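Local atomic coordinates of nicastrin (Dictyostelium purpureum, PDB entry 4R12), a protein that probably serves as an essential subunit of the gamma-secretase complex, which cleaves integral membrane proteins such as Notch receptors within the membrane. Residues 72-77 / 100-105; 94-99 / 141-146. All coordinates share one frame; numbering follows the deposited sequence.

Both contacts lie in the small lobe of the extracellular part of nicastrin, on the same side of the chain's centre, with their own centres about 12 Å apart. Their segments alternate along the chain: 72-77, 94-99, 100-105, 141-146. Contact 2 is a parallel strand pairing, 90-96 with 143-146. Contact 1 joins the loops that follow strands 67-72 and 90-96. Strand 90-96 is thus common to both. The two meet through L72, whose backbone probably bonds to I95 and L97, and through F77, which packs on V96. Both also touch the N-acetylglucosamine of chain D, the sugar carried by N148, so the C-terminal end of strand 90-96 leads to a glycosylated part of the surface.

Contact 1 (72-77 / 100-105); sequences LDTNYF and TKKTYP. With NAG (2-acetamido-2-deoxy-beta-D-glucopyranose), chain C; NAG (2-acetamido-2-deoxy-beta-D-glucopyranose), chain D.
K102 NZ is gripped by three oxygens of the 72-77 loop. It donates to T74 O and F77 O, both at 2.8 Å, and to T74 OG1. F77 O is met in its carbonyl plane, on a lone pair. T74 O also accepts from F77 N, which comes from the opposite face of that carbonyl. The lysine chain runs extended and then bends at its last torsion (chi4 59°), which turns the ammonium into this ring of acceptors. Y414 OH is a further partner of NZ. The charge lies near the edge of the F77 ring, close to its plane.

N75 makes a two-bond clasp with T103. T103 N reaches OD1 of N75 on a lone pair at 3.0 Å, and N75 ND2 donates to T103 OG1 at 3.1 Å, tilted from the amide plane. This pair fixes the rotation of the amide. N75 O takes Y104 OH at 2.7 Å, from above the carbonyl plane, and also O6 of the chain C sugar. That O6 lies over one face of the Y76 ring.

D73 OD1 accepts from N75 N in an Asx turn, while D73 OD2 forms a salt bridge with R155. Two waters link T100 OG1 to this turn, one through D73 OD1 and one through T74 N.

The contact ties the short 3-10 turn 74-76, between strand 67-72 and helix 79-83, to the loop after strand 90-96. F77 packs on V82 of that helix and on V96 of that strand.

Contact 2 (94-99 / 141-146); sequences IIVLTD and FPIFAI. With NAG (2-acetamido-2-deoxy-beta-D-glucopyranose), chain D.
The F141 ring meets CD1 of I94 obliquely, its CE1 atom coming to 3.5 Å. This packing lies at one end of a parallel beta-strand pair. Setting CG between the backbone N and the carbonyl carbon (chi1 53°) brings the F141 ring beside I94. The F144 ring leads away from 94-99 and touches T580.

Residues 94-96 and 143-146 run in the same direction, 26° apart, and I94, I95 and V96 pair with I143, F144 and A145. I94 N donates to P142 O, F144 N to I94 O, and V96 N to F144 O at 2.7 Å. The next bond, I146 N to V96 O, is weak at 3.3 Å. CA-H...O contacts from I143, I95 and A145 accompany the ladder.

I94, V96, I143 and A145 lie on one face of the sheet. There CG2 of I143 sits by CB of I94 at 4.0 Å and also approaches CG2 of V96. I95 and F144 point to the other face. CD1 of I146 reaches CG2 of I95 at 3.5 Å and lies alongside CD2 of L97 at 4.0 Å.

Strand 67-72 flanks strand 90-96 through backbone bonds from I95 and L97, and strand 21-29 pairs with 143-146. Beyond the strands, D99 O accepts from N2 of the chain D sugar. T98 OG1 donates to I146 O at 2.6 Å, in the carbonyl plane.

Contact 1 (72-77 / 100-105)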
# COMPACT_ATOMS: atom_id res chain seq x y z
N LEU A 72 25.94 -3.17 -3.76
CA LEU A 72 25.60 -4.36 -2.98
C LEU A 72 24.80 -5.38 -3.77
O LEU A 72 23.72 -5.07 -4.28
CB LEU A 72 24.80 -3.97 -1.73
CG LEU A 72 25.51 -3.21 -0.61
CD1 LEU A 72 24.50 -2.80 0.45
CD2 LEU A 72 26.58 -4.09 -0.01
N ASP A 73 25.31 -6.60 -3.85
CA ASP A 73 24.46 -7.74 -4.15
C ASP A 73 23.42 -7.76 -3.05
O ASP A 73 23.76 -7.50 -1.88
CB ASP A 73 25.24 -9.05 -4.19
CG ASP A 73 24.36 -10.25 -4.51
OD1 ASP A 73 23.68 -10.76 -3.59
OD2 ASP A 73 24.36 -10.68 -5.68
N THR A 74 22.18 -8.05 -3.38
CA THR A 74 21.13 -7.83 -2.40
C THR A 74 21.23 -8.76 -1.18
O THR A 74 20.67 -8.45 -0.13
CB THR A 74 19.73 -7.98 -3.03
OG1 THR A 74 18.74 -7.55 -2.08
CG2 THR A 74 19.46 -9.41 -3.46
N ASN A 75 21.96 -9.87 -1.30
CA ASN A 75 22.18 -10.73 -0.14
C ASN A 75 22.93 -9.99 0.97
O ASN A 75 22.87 -10.38 2.14
CB ASN A 75 22.92 -12.00 -0.52
CG ASN A 75 21.98 -13.18 -0.77
OD1 ASN A 75 20.76 -13.03 -0.75
ND2 ASN A 75 22.56 -14.36 -1.00
N TYR A 76 23.62 -8.92 0.60
CA TYR A 76 24.37 -8.13 1.57
C TYR A 76 23.69 -6.82 1.96
O TYR A 76 24.26 -6.00 2.69
CB TYR A 76 25.78 -7.87 1.03
CG TYR A 76 26.58 -9.14 1.05
CD1 TYR A 76 26.50 -10.05 0.00
CD2 TYR A 76 27.35 -9.47 2.15
CE1 TYR A 76 27.21 -11.24 0.03
CE2 TYR A 76 28.06 -10.65 2.19
CZ TYR A 76 27.99 -11.53 1.13
OH TYR A 76 28.70 -12.70 1.19
N PHE A 77 22.45 -6.63 1.50
CA PHE A 77 21.66 -5.46 1.86
C PHE A 77 20.68 -5.75 2.99
O PHE A 77 19.57 -6.24 2.77
CB PHE A 77 20.91 -4.91 0.64
CG PHE A 77 20.08 -3.69 0.94
CD1 PHE A 77 20.68 -2.52 1.39
CD2 PHE A 77 18.70 -3.71 0.77
CE1 PHE A 77 19.93 -1.38 1.65
CE2 PHE A 77 17.94 -2.58 1.04
CZ PHE A 77 18.55 -1.41 1.48
N THR A 100 19.61 -10.06 -9.04
CA THR A 100 19.38 -11.27 -8.26
C THR A 100 18.48 -10.94 -7.06
O THR A 100 18.36 -9.78 -6.68
CB THR A 100 20.68 -11.89 -7.74
OG1 THR A 100 21.31 -10.97 -6.85
CG2 THR A 100 21.62 -12.24 -8.89
N LYS A 101 17.86 -11.97 -6.49
CA LYS A 101 16.98 -11.82 -5.33
C LYS A 101 17.69 -12.28 -4.07
O LYS A 101 18.73 -12.92 -4.15
CB LYS A 101 15.70 -12.65 -5.50
CG LYS A 101 14.70 -12.14 -6.52
CD LYS A 101 13.55 -13.16 -6.62
CE LYS A 101 12.50 -12.74 -7.64
NZ LYS A 101 11.51 -11.82 -7.03
N LYS A 102 17.12 -11.99 -2.90
CA LYS A 102 17.68 -12.55 -1.67
C LYS A 102 17.39 -14.04 -1.61
O LYS A 102 16.32 -14.47 -2.00
CB LYS A 102 17.12 -11.86 -0.43
CG LYS A 102 17.75 -10.51 -0.11
CD LYS A 102 17.27 -9.98 1.23
CE LYS A 102 18.15 -8.83 1.74
NZ LYS A 102 18.19 -7.68 0.78
N THR A 103 18.34 -14.81 -1.11
CA THR A 103 18.14 -16.26 -0.96
C THR A 103 17.61 -16.62 0.43
O THR A 103 17.57 -17.80 0.79
CB THR A 103 19.45 -17.01 -1.20
OG1 THR A 103 20.44 -16.55 -0.28
CG2 THR A 103 19.94 -16.77 -2.63
N TYR A 104 17.21 -15.62 1.20
CA TYR A 104 16.68 -15.86 2.54
C TYR A 104 15.50 -14.95 2.81
O TYR A 104 15.35 -13.92 2.15
CB TYR A 104 17.78 -15.66 3.59
CG TYR A 104 18.50 -14.33 3.54
CD1 TYR A 104 17.97 -13.20 4.17
CD2 TYR A 104 19.73 -14.21 2.90
CE1 TYR A 104 18.64 -11.98 4.15
CE2 TYR A 104 20.42 -12.98 2.87
CZ TYR A 104 19.86 -11.87 3.50
OH TYR A 104 20.52 -10.67 3.49
N PRO A 105 14.64 -15.31 3.79
CA PRO A 105 13.52 -14.43 4.12
C PRO A 105 14.02 -13.12 4.71
O PRO A 105 15.00 -13.11 5.46
CB PRO A 105 12.71 -15.22 5.15
CG PRO A 105 13.30 -16.60 5.18
CD PRO A 105 14.71 -16.48 4.69
C1 NAG C . 22.21 -10.08 6.47
C2 NAG C . 21.92 -11.45 7.06
C3 NAG C . 23.16 -12.24 7.36
C4 NAG C . 24.09 -12.31 6.20
C5 NAG C . 24.36 -10.89 5.71
C6 NAG C . 25.24 -10.79 4.49
C7 NAG C . 19.89 -11.18 8.26
C8 NAG C . 19.26 -10.76 9.55
N2 NAG C . 21.19 -11.32 8.26
O3 NAG C . 22.76 -13.53 7.75
O4 NAG C . 25.25 -12.90 6.71
O5 NAG C . 23.16 -10.19 5.45
O6 NAG C . 25.03 -11.79 3.55
O7 NAG C . 19.23 -11.35 7.29
C1 NAG D . 16.49 -10.63 -14.20
C2 NAG D . 15.91 -11.70 -13.30
C3 NAG D . 16.41 -13.06 -13.71
C4 NAG D . 16.27 -13.30 -15.20
C5 NAG D . 16.87 -12.10 -15.95
C6 NAG D . 16.72 -12.15 -17.44
C7 NAG D . 15.42 -11.10 -11.05
C8 NAG D . 15.92 -11.05 -9.65
N2 NAG D . 16.29 -11.45 -11.95
O3 NAG D . 15.68 -14.01 -12.96
O4 NAG D . 16.96 -14.50 -15.52
O5 NAG D . 16.15 -10.97 -15.53
O6 NAG D . 15.35 -12.17 -17.77
O7 NAG D . 14.28 -10.85 -11.33
O HOH W 1 21.79 -12.39 -4.54
O HOH W 2 21.35 -8.33 -6.09

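Contact 2 (94-99 / 141-146)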
# COMPACT_ATOMS: atom_id res chain seq x y z
N ILE A 94 25.13 4.12 -1.53
CA ILE A 94 24.98 2.70 -1.80
C ILE A 94 24.06 2.49 -3.00
O ILE A 94 23.04 3.18 -3.14
CB ILE A 94 24.43 1.94 -0.57
CG1 ILE A 94 25.48 1.92 0.54
CG2 ILE A 94 24.03 0.51 -0.92
CD1 ILE A 94 24.95 1.41 1.86
N ILE A 95 24.43 1.56 -3.87
CA ILE A 95 23.56 1.10 -4.94
C ILE A 95 23.21 -0.36 -4.68
O ILE A 95 24.10 -1.19 -4.50
CB ILE A 95 24.22 1.23 -6.32
CG1 ILE A 95 24.58 2.69 -6.59
CG2 ILE A 95 23.31 0.67 -7.40
CD1 ILE A 95 25.37 2.90 -7.88
N VAL A 96 21.92 -0.65 -4.64
CA VAL A 96 21.46 -2.01 -4.40
C VAL A 96 21.03 -2.64 -5.72
O VAL A 96 20.17 -2.11 -6.44
CB VAL A 96 20.31 -2.07 -3.37
CG1 VAL A 96 19.79 -3.51 -3.21
CG2 VAL A 96 20.79 -1.49 -2.02
N LEU A 97 21.63 -3.78 -6.03
CA LEU A 97 21.37 -4.49 -7.28
C LEU A 97 20.11 -5.34 -7.16
O LEU A 97 19.85 -5.94 -6.12
CB LEU A 97 22.58 -5.37 -7.64
CG LEU A 97 23.94 -4.66 -7.71
CD1 LEU A 97 25.05 -5.70 -7.76
CD2 LEU A 97 24.02 -3.73 -8.91
N THR A 98 19.32 -5.38 -8.23
CA THR A 98 18.12 -6.20 -8.23
C THR A 98 18.13 -7.23 -9.35
O THR A 98 17.06 -7.73 -9.71
CB THR A 98 16.85 -5.34 -8.38
OG1 THR A 98 16.83 -4.74 -9.68
CG2 THR A 98 16.81 -4.24 -7.32
N ASP A 99 19.31 -7.54 -9.91
CA ASP A 99 19.39 -8.57 -10.95
C ASP A 99 19.35 -9.98 -10.34
O ASP A 99 19.09 -10.96 -11.04
CB ASP A 99 20.65 -8.40 -11.82
CG ASP A 99 21.94 -8.29 -11.02
OD1 ASP A 99 21.91 -7.83 -9.85
OD2 ASP A 99 23.00 -8.66 -11.57
N PHE A 141 23.59 9.33 3.86
CA PHE A 141 24.07 9.19 2.50
C PHE A 141 22.95 8.58 1.67
O PHE A 141 22.07 7.93 2.23
CB PHE A 141 25.33 8.31 2.44
CG PHE A 141 25.18 6.96 3.12
CD1 PHE A 141 24.54 5.90 2.49
CD2 PHE A 141 25.70 6.76 4.39
CE1 PHE A 141 24.41 4.68 3.12
CE2 PHE A 141 25.58 5.53 5.02
CZ PHE A 141 24.94 4.49 4.39
N PRO A 142 22.97 8.79 0.35
CA PRO A 142 21.85 8.27 -0.45
C PRO A 142 21.97 6.77 -0.73
O PRO A 142 23.08 6.22 -0.82
CB PRO A 142 21.95 9.08 -1.74
CG PRO A 142 23.41 9.37 -1.87
CD PRO A 142 23.92 9.55 -0.47
N ILE A 143 20.82 6.12 -0.84
CA ILE A 143 20.77 4.73 -1.25
C ILE A 143 19.77 4.60 -2.41
O ILE A 143 18.63 5.06 -2.31
CB ILE A 143 20.35 3.78 -0.07
CG1 ILE A 143 21.22 4.06 1.16
CG2 ILE A 143 20.48 2.32 -0.49
CD1 ILE A 143 20.95 3.11 2.34
N PHE A 144 20.24 4.04 -3.52
CA PHE A 144 19.37 3.75 -4.66
C PHE A 144 19.33 2.26 -4.97
O PHE A 144 20.37 1.59 -4.94
CB PHE A 144 19.85 4.44 -5.95
CG PHE A 144 19.63 5.93 -5.99
CD1 PHE A 144 20.03 6.75 -4.95
CD2 PHE A 144 19.11 6.53 -7.13
CE1 PHE A 144 19.87 8.13 -5.03
CE2 PHE A 144 18.94 7.91 -7.20
CZ PHE A 144 19.33 8.71 -6.15
N ALA A 145 18.15 1.75 -5.31
CA ALA A 145 18.06 0.51 -6.05
C ALA A 145 17.98 0.84 -7.54
O ALA A 145 17.64 1.97 -7.92
CB ALA A 145 16.85 -0.32 -5.62
N ILE A 146 18.30 -0.14 -8.38
CA ILE A 146 18.25 0.04 -9.83
C ILE A 146 17.61 -1.19 -10.44
O ILE A 146 17.63 -2.26 -9.83
CB ILE A 146 19.66 0.27 -10.44
CG1 ILE A 146 20.68 -0.67 -9.79
CG2 ILE A 146 20.09 1.74 -10.28
CD1 ILE A 146 22.04 -0.61 -10.44
C1 NAG D . 16.49 -10.63 -14.20
C2 NAG D . 15.91 -11.70 -13.30
C3 NAG D . 16.41 -13.06 -13.71
C4 NAG D . 16.27 -13.30 -15.20
C5 NAG D . 16.87 -12.10 -15.95
C6 NAG D . 16.72 -12.15 -17.44
C7 NAG D . 15.42 -11.10 -11.05
C8 NAG D . 15.92 -11.05 -9.65
N2 NAG D . 16.29 -11.45 -11.95
O3 NAG D . 15.68 -14.01 -12.96
O4 NAG D . 16.96 -14.50 -15.52
O5 NAG D . 16.15 -10.97 -15.53
O6 NAG D . 15.35 -12.17 -17.77
O7 NAG D . 14.28 -10.85 -11.33